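Local coordinates for uncharacterized protein (Wolinella succinogenes, PDB 3JYG) that is of unknown function but belongs to the 6-pyruvoyl tetrahydropterin synthase family and binds a zinc ion, at residues Pro32-Ser35 with Cys36-Leu39; Phe168-Thr171 with Pro172-Ala176. All coordinates share one frame; numbering follows the deposited sequence.

Contact 1: Pro32-Ser35 with Cys36-Leu39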
ATOM      1  N   PRO A  32      29.390  -6.044   6.684  1.00 37.97           N
ATOM      2  CA  PRO A  32      29.930  -4.969   5.817  1.00 38.08           C
ATOM      3  C   PRO A  32      29.874  -5.267   4.301  1.00 37.55           C
ATOM      4  O   PRO A  32      30.226  -4.395   3.496  1.00 37.86           O
ATOM      5  CB  PRO A  32      31.386  -4.814   6.285  1.00 37.76           C
ATOM      6  CG  PRO A  32      31.672  -6.003   7.201  1.00 38.97           C
ATOM      7  CD  PRO A  32      30.451  -6.914   7.208  1.00 38.06           C
ATOM      8  N   CYS A  33      29.422  -6.463   3.916  1.00 36.64           N
ATOM      9  CA  CYS A  33      29.494  -6.905   2.510  1.00 36.50           C
ATOM     10  C   CYS A  33      28.676  -6.005   1.578  1.00 34.43           C
ATOM     11  O   CYS A  33      27.487  -5.778   1.816  1.00 33.75           O
ATOM     12  CB  CYS A  33      29.072  -8.380   2.344  1.00 36.68           C
ATOM     13  SG  CYS A  33      29.459  -9.070   0.670  1.00 44.96           S
ATOM     14  N   LEU A  34      29.328  -5.523   0.518  1.00 32.16           N
ATOM     15  CA  LEU A  34      28.721  -4.580  -0.437  1.00 30.40           C
ATOM     16  C   LEU A  34      28.045  -5.280  -1.615  1.00 28.37           C
ATOM     17  O   LEU A  34      28.370  -5.064  -2.766  1.00 27.71           O
ATOM     18  CB  LEU A  34      29.766  -3.548  -0.901  1.00 30.05           C
ATOM     19  CG  LEU A  34      30.440  -2.749   0.221  1.00 29.67           C
ATOM     20  CD1 LEU A  34      31.697  -2.032  -0.291  1.00 29.17           C
ATOM     21  CD2 LEU A  34      29.423  -1.771   0.896  1.00 26.92           C
ATOM     22  N   SER A  35      27.075  -6.112  -1.287  1.00 27.90           N
ATOM     23  CA  SER A  35      26.423  -7.007  -2.237  1.00 26.94           C
ATOM     24  C   SER A  35      25.697  -6.301  -3.403  1.00 25.79           C
ATOM     25  O   SER A  35      25.590  -6.856  -4.490  1.00 25.08           O
ATOM     26  CB  SER A  35      25.488  -7.961  -1.462  1.00 27.66           C
ATOM     27  OG  SER A  35      24.243  -7.348  -1.104  1.00 30.10           O
ATOM     28  N   CYS A  36      25.210  -5.075  -3.182  1.00 24.66           N
ATOM     29  CA  CYS A  36      24.537  -4.314  -4.229  1.00 24.76           C
ATOM     30  C   CYS A  36      25.535  -3.854  -5.332  1.00 22.71           C
ATOM     31  O   CYS A  36      25.113  -3.538  -6.469  1.00 20.24           O
ATOM     32  CB  CYS A  36      23.807  -3.125  -3.613  1.00 24.55           C
ATOM     33  SG  CYS A  36      22.081  -2.806  -4.119  1.00 35.86           S
ATOM     34  N   ARG A  37      26.853  -3.865  -5.019  1.00 21.34           N
ATOM     35  CA  ARG A  37      27.872  -3.623  -6.073  1.00 20.13           C
ATOM     36  C   ARG A  37      27.968  -4.810  -7.059  1.00 19.96           C
ATOM     37  O   ARG A  37      28.596  -4.691  -8.132  1.00 19.37           O
ATOM     38  CB  ARG A  37      29.282  -3.278  -5.492  1.00 19.40           C
ATOM     39  CG  ARG A  37      29.327  -1.955  -4.714  1.00 20.02           C
ATOM     40  CD  ARG A  37      30.761  -1.611  -4.276  1.00 23.04           C
ATOM     41  NE  ARG A  37      30.801  -0.405  -3.447  1.00 23.48           N
ATOM     42  CZ  ARG A  37      31.840   0.441  -3.361  1.00 25.53           C
ATOM     43  NH1 ARG A  37      32.955   0.232  -4.055  1.00 24.34           N
ATOM     44  NH2 ARG A  37      31.762   1.514  -2.578  1.00 22.11           N
ATOM     45  N   HIS A  38      27.385  -5.953  -6.703  1.00 19.06           N
ATOM     46  CA  HIS A  38      27.393  -7.094  -7.660  1.00 19.67           C
ATOM     47  C   HIS A  38      26.455  -6.866  -8.831  1.00 19.25           C
ATOM     48  O   HIS A  38      25.412  -6.221  -8.666  1.00 20.03           O
ATOM     49  CB  HIS A  38      27.046  -8.391  -6.944  1.00 19.87           C
ATOM     50  CG  HIS A  38      28.052  -8.765  -5.901  1.00 21.95           C
ATOM     51  ND1 HIS A  38      27.741  -9.533  -4.800  1.00 25.01           N
ATOM     52  CD2 HIS A  38      29.365  -8.444  -5.780  1.00 22.11           C
ATOM     53  CE1 HIS A  38      28.828  -9.683  -4.053  1.00 22.21           C
ATOM     54  NE2 HIS A  38      29.819  -9.020  -4.618  1.00 23.42           N
ATOM     55  N   LEU A  39      26.825  -7.353 -10.004  1.00 18.05           N
ATOM     56  CA  LEU A  39      25.867  -7.479 -11.114  1.00 19.34           C
ATOM     57  C   LEU A  39      24.732  -8.353 -10.609  1.00 18.59           C
ATOM     58  O   LEU A  39      24.960  -9.488 -10.138  1.00 18.52           O
ATOM     59  CB  LEU A  39      26.493  -8.164 -12.333  1.00 19.48           C
ATOM     60  CG  LEU A  39      27.768  -7.607 -12.992  1.00 24.10           C
ATOM     61  CD1 LEU A  39      28.011  -8.259 -14.390  1.00 21.38           C
ATOM     62  CD2 LEU A  39      27.733  -6.107 -13.084  1.00 26.83           C
TER
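Leu34 O accepts a hydrogen bond from Arg37 N (3.0 Å) and Ser35 O one from His38 N (3.0 Å), two successive i to i+3 links that wind Ser35-Arg37 into a 3-10 turn within the continuous stretch Pro32-Leu39. Just before it, Leu34 is the centre of an inverse gamma turn, closed by a weak bond from Ser35 N to Cys33 O. The side chains of Leu34 and Arg37 run alongside each other in the same direction. Arg37 is extended from CG to NE, which lays its guanidinium alongside the leucine branch, and Leu34 CD1 sits over one face near the rim, 3.7 Å from Arg37 NE. The far end of the arginine is tied down by Arg37 NH2 bonding to Gln22 O. His38 CG lies anti to its own carbonyl carbon (chi1 -63°), which folds the ring back over the turn; Ser35 CA makes a CH-pi contact with that ring, 4.2 Å from the centroid. His38 O in turn is hydrogen-bonded to ND1 of the zinc ligand His40, a second-shell link to the metal. The 3-10 turn lies on the surface late in the loop from helix 26-29 to strand 40-52, with the Cys36 side chain about 4 Å from the zinc ion.

Contact 2: Phe168-Thr171 with Pro172-Ala176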
ATOM      1  N   PHE A 168       8.757   3.269  -6.493  1.00 14.78           N
ATOM      2  CA  PHE A 168       9.482   2.200  -7.185  1.00 15.73           C
ATOM      3  C   PHE A 168       9.847   1.084  -6.200  1.00 16.55           C
ATOM      4  O   PHE A 168      10.594   1.313  -5.225  1.00 15.25           O
ATOM      5  CB  PHE A 168      10.675   2.744  -7.967  1.00 15.22           C
ATOM      6  CG  PHE A 168      11.372   1.685  -8.784  1.00 16.19           C
ATOM      7  CD1 PHE A 168      10.817   1.239  -9.997  1.00 20.35           C
ATOM      8  CD2 PHE A 168      12.532   1.082  -8.306  1.00 16.80           C
ATOM      9  CE1 PHE A 168      11.445   0.198 -10.747  1.00 18.66           C
ATOM     10  CE2 PHE A 168      13.157   0.026  -9.047  1.00 17.07           C
ATOM     11  CZ  PHE A 168      12.623  -0.373 -10.280  1.00 16.71           C
ATOM     12  N   LEU A 169       9.249  -0.094  -6.427  1.00 17.00           N
ATOM     13  CA  LEU A 169       9.494  -1.273  -5.609  1.00 19.72           C
ATOM     14  C   LEU A 169      10.664  -2.065  -6.224  1.00 21.20           C
ATOM     15  O   LEU A 169      10.629  -2.494  -7.390  1.00 20.68           O
ATOM     16  CB  LEU A 169       8.212  -2.136  -5.459  1.00 19.96           C
ATOM     17  CG  LEU A 169       6.946  -1.706  -4.694  1.00 20.41           C
ATOM     18  CD1 LEU A 169       6.384  -0.416  -5.203  1.00 22.38           C
ATOM     19  CD2 LEU A 169       5.819  -2.771  -4.766  1.00 26.79           C
ATOM     20  N   GLU A 170      11.734  -2.182  -5.444  1.00 22.70           N
ATOM     21  CA  GLU A 170      12.925  -2.891  -5.837  1.00 24.77           C
ATOM     22  C   GLU A 170      12.711  -4.413  -5.573  1.00 24.80           C
ATOM     23  O   GLU A 170      13.212  -5.283  -6.310  1.00 22.22           O
ATOM     24  CB  GLU A 170      14.059  -2.391  -4.955  1.00 26.79           C
ATOM     25  CG  GLU A 170      15.379  -3.020  -5.195  1.00 30.77           C
ATOM     26  CD  GLU A 170      16.349  -2.646  -4.103  1.00 36.93           C
ATOM     27  OE1 GLU A 170      16.568  -1.411  -3.901  1.00 40.54           O
ATOM     28  OE2 GLU A 170      16.875  -3.578  -3.459  1.00 36.40           O
ATOM     29  N   THR A 171      12.023  -4.702  -4.462  1.00 25.10           N
ATOM     30  CA  THR A 171      11.635  -6.059  -4.089  1.00 26.29           C
ATOM     31  C   THR A 171      10.202  -6.005  -3.502  1.00 27.79           C
ATOM     32  O   THR A 171       9.673  -4.905  -3.246  1.00 27.86           O
ATOM     33  CB  THR A 171      12.628  -6.708  -3.074  1.00 26.68           C
ATOM     34  OG1 THR A 171      12.462  -6.142  -1.769  1.00 25.96           O
ATOM     35  CG2 THR A 171      14.102  -6.583  -3.529  1.00 27.53           C
ATOM     36  N   PRO A 172       9.552  -7.169  -3.313  1.00 28.90           N
ATOM     37  CA  PRO A 172       8.229  -7.014  -2.724  1.00 28.45           C
ATOM     38  C   PRO A 172       8.375  -6.438  -1.323  1.00 28.15           C
ATOM     39  O   PRO A 172       7.431  -5.862  -0.806  1.00 29.96           O
ATOM     40  CB  PRO A 172       7.709  -8.448  -2.671  1.00 28.51           C
ATOM     41  CG  PRO A 172       8.973  -9.303  -2.533  1.00 29.53           C
ATOM     42  CD  PRO A 172       9.888  -8.602  -3.526  1.00 29.27           C
ATOM     43  N   LYS A 173       9.573  -6.522  -0.755  1.00 26.70           N
ATOM     44  CA  LYS A 173       9.785  -6.113   0.618  1.00 25.89           C
ATOM     45  C   LYS A 173      10.307  -4.699   0.803  1.00 23.86           C
ATOM     46  O   LYS A 173      10.356  -4.217   1.918  1.00 22.43           O
ATOM     47  CB  LYS A 173      10.807  -7.045   1.277  1.00 26.84           C
ATOM     48  CG  LYS A 173      10.426  -7.484   2.624  1.00 30.23           C
ATOM     49  CD  LYS A 173       9.491  -8.683   2.480  1.00 34.19           C
ATOM     50  CE  LYS A 173       8.684  -8.965   3.756  1.00 37.04           C
ATOM     51  NZ  LYS A 173       7.478  -9.785   3.409  1.00 35.08           N
ATOM     52  N   SER A 174      10.740  -4.042  -0.261  1.00 23.59           N
ATOM     53  CA  SER A 174      11.448  -2.786  -0.076  1.00 22.95           C
ATOM     54  C   SER A 174      11.173  -1.875  -1.252  1.00 22.47           C
ATOM     55  O   SER A 174      11.166  -2.316  -2.435  1.00 20.76           O
ATOM     56  CB  SER A 174      12.939  -3.050   0.066  1.00 24.50           C
ATOM     57  OG  SER A 174      13.467  -3.611  -1.132  1.00 27.42           O
ATOM     58  N   ARG A 175      10.944  -0.603  -0.932  1.00 20.08           N
ATOM     59  CA  ARG A 175      10.523   0.345  -1.935  1.00 18.76           C
ATOM     60  C   ARG A 175      10.856   1.790  -1.591  1.00 18.05           C
ATOM     61  O   ARG A 175      11.099   2.129  -0.431  1.00 17.56           O
ATOM     62  CB  ARG A 175       9.037   0.204  -2.171  1.00 19.12           C
ATOM     63  CG  ARG A 175       8.188   0.425  -0.958  1.00 21.56           C
ATOM     64  CD  ARG A 175       6.830  -0.243  -1.208  1.00 30.90           C
ATOM     65  NE  ARG A 175       6.012  -0.240  -0.007  1.00 38.89           N
ATOM     66  CZ  ARG A 175       5.848  -1.264   0.834  1.00 40.76           C
ATOM     67  NH1 ARG A 175       5.066  -1.082   1.882  1.00 38.88           N
ATOM     68  NH2 ARG A 175       6.430  -2.454   0.622  1.00 42.31           N
ATOM     69  N   ALA A 176      10.904   2.596  -2.638  1.00 16.22           N
ATOM     70  CA  ALA A 176      11.192   3.998  -2.567  1.00 15.36           C
ATOM     71  C   ALA A 176       9.976   4.748  -3.058  1.00 15.75           C
ATOM     72  O   ALA A 176       9.148   4.222  -3.801  1.00 14.29           O
ATOM     73  CB  ALA A 176      12.380   4.333  -3.426  1.00 15.13           C
TER
HETATM   74  O   HOH W   1       7.747  -3.265  -1.854  1.00 38.68           O
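Phe168 and Ala176 form an antiparallel hydrogen-bonded pair, Phe168 N to Ala176 O and Ala176 N to Phe168 O both at 2.9 Å, and the chain reverses through a type I turn from Thr171 to Ser174. Leu169 and Arg175 make the adjoining non-hydrogen-bonded pair, their side chains side by side: Leu169 CG rests 3.8 Å from Arg175 CD, against the aliphatic part of the arginine. Beyond that stem, one water meets the guanidinium edge in its plane, accepting from Arg175 NH2 and donating to Thr171 O, while Arg175 NH2 also forms a salt bridge with Glu10 of the second subunit. Ser174 O is gripped by two donors, Glu170 N at 3.1 Å and Thr171 N at 3.2 Å; the latter bond is almost straight, at 178°. On the face that also carries the Phe168 and Ala176 side chains, Thr171 OG1 and Ser174 OG share a hydrogen bond of 2.8 Å. Each hydroxyl lies between its own backbone N and carbonyl carbon (chi1 74° and 64°), which turns both oxygens toward each other between the ends of the turn. The Glu170 carboxylate is held through OE1 by Ser141 OG, with the side chain about 4 Å from the zinc ion. Ser174, Arg175 and Ala176 also pair with a strand of the second subunit, continuing the sheet across the interface. Two residues, Glu170 and Thr171, thus stand opposite Ser174 alone, a classic beta bulge at the turn end of the hairpin formed by strands 162-169 and 174-180.

Contact 1 and contact 2 approach the zinc site from separate turns, their centres about 17 Å apart and their nearest atoms about 5 Å apart, without touching. Each nevertheless places a side chain near the metal, Cys36 from the first and Glu170 from the second, both about 4 Å from a bound zinc ion. The residues that hold the metal are His17, His40 and His42; the last two lie at the start of strand 40-52, which follows contact 1 directly, and Glu170 of contact 2 packs on His42. Contact 1 touches no other chain of the assembly, whereas contact 2 is also part of the interface with the second subunit.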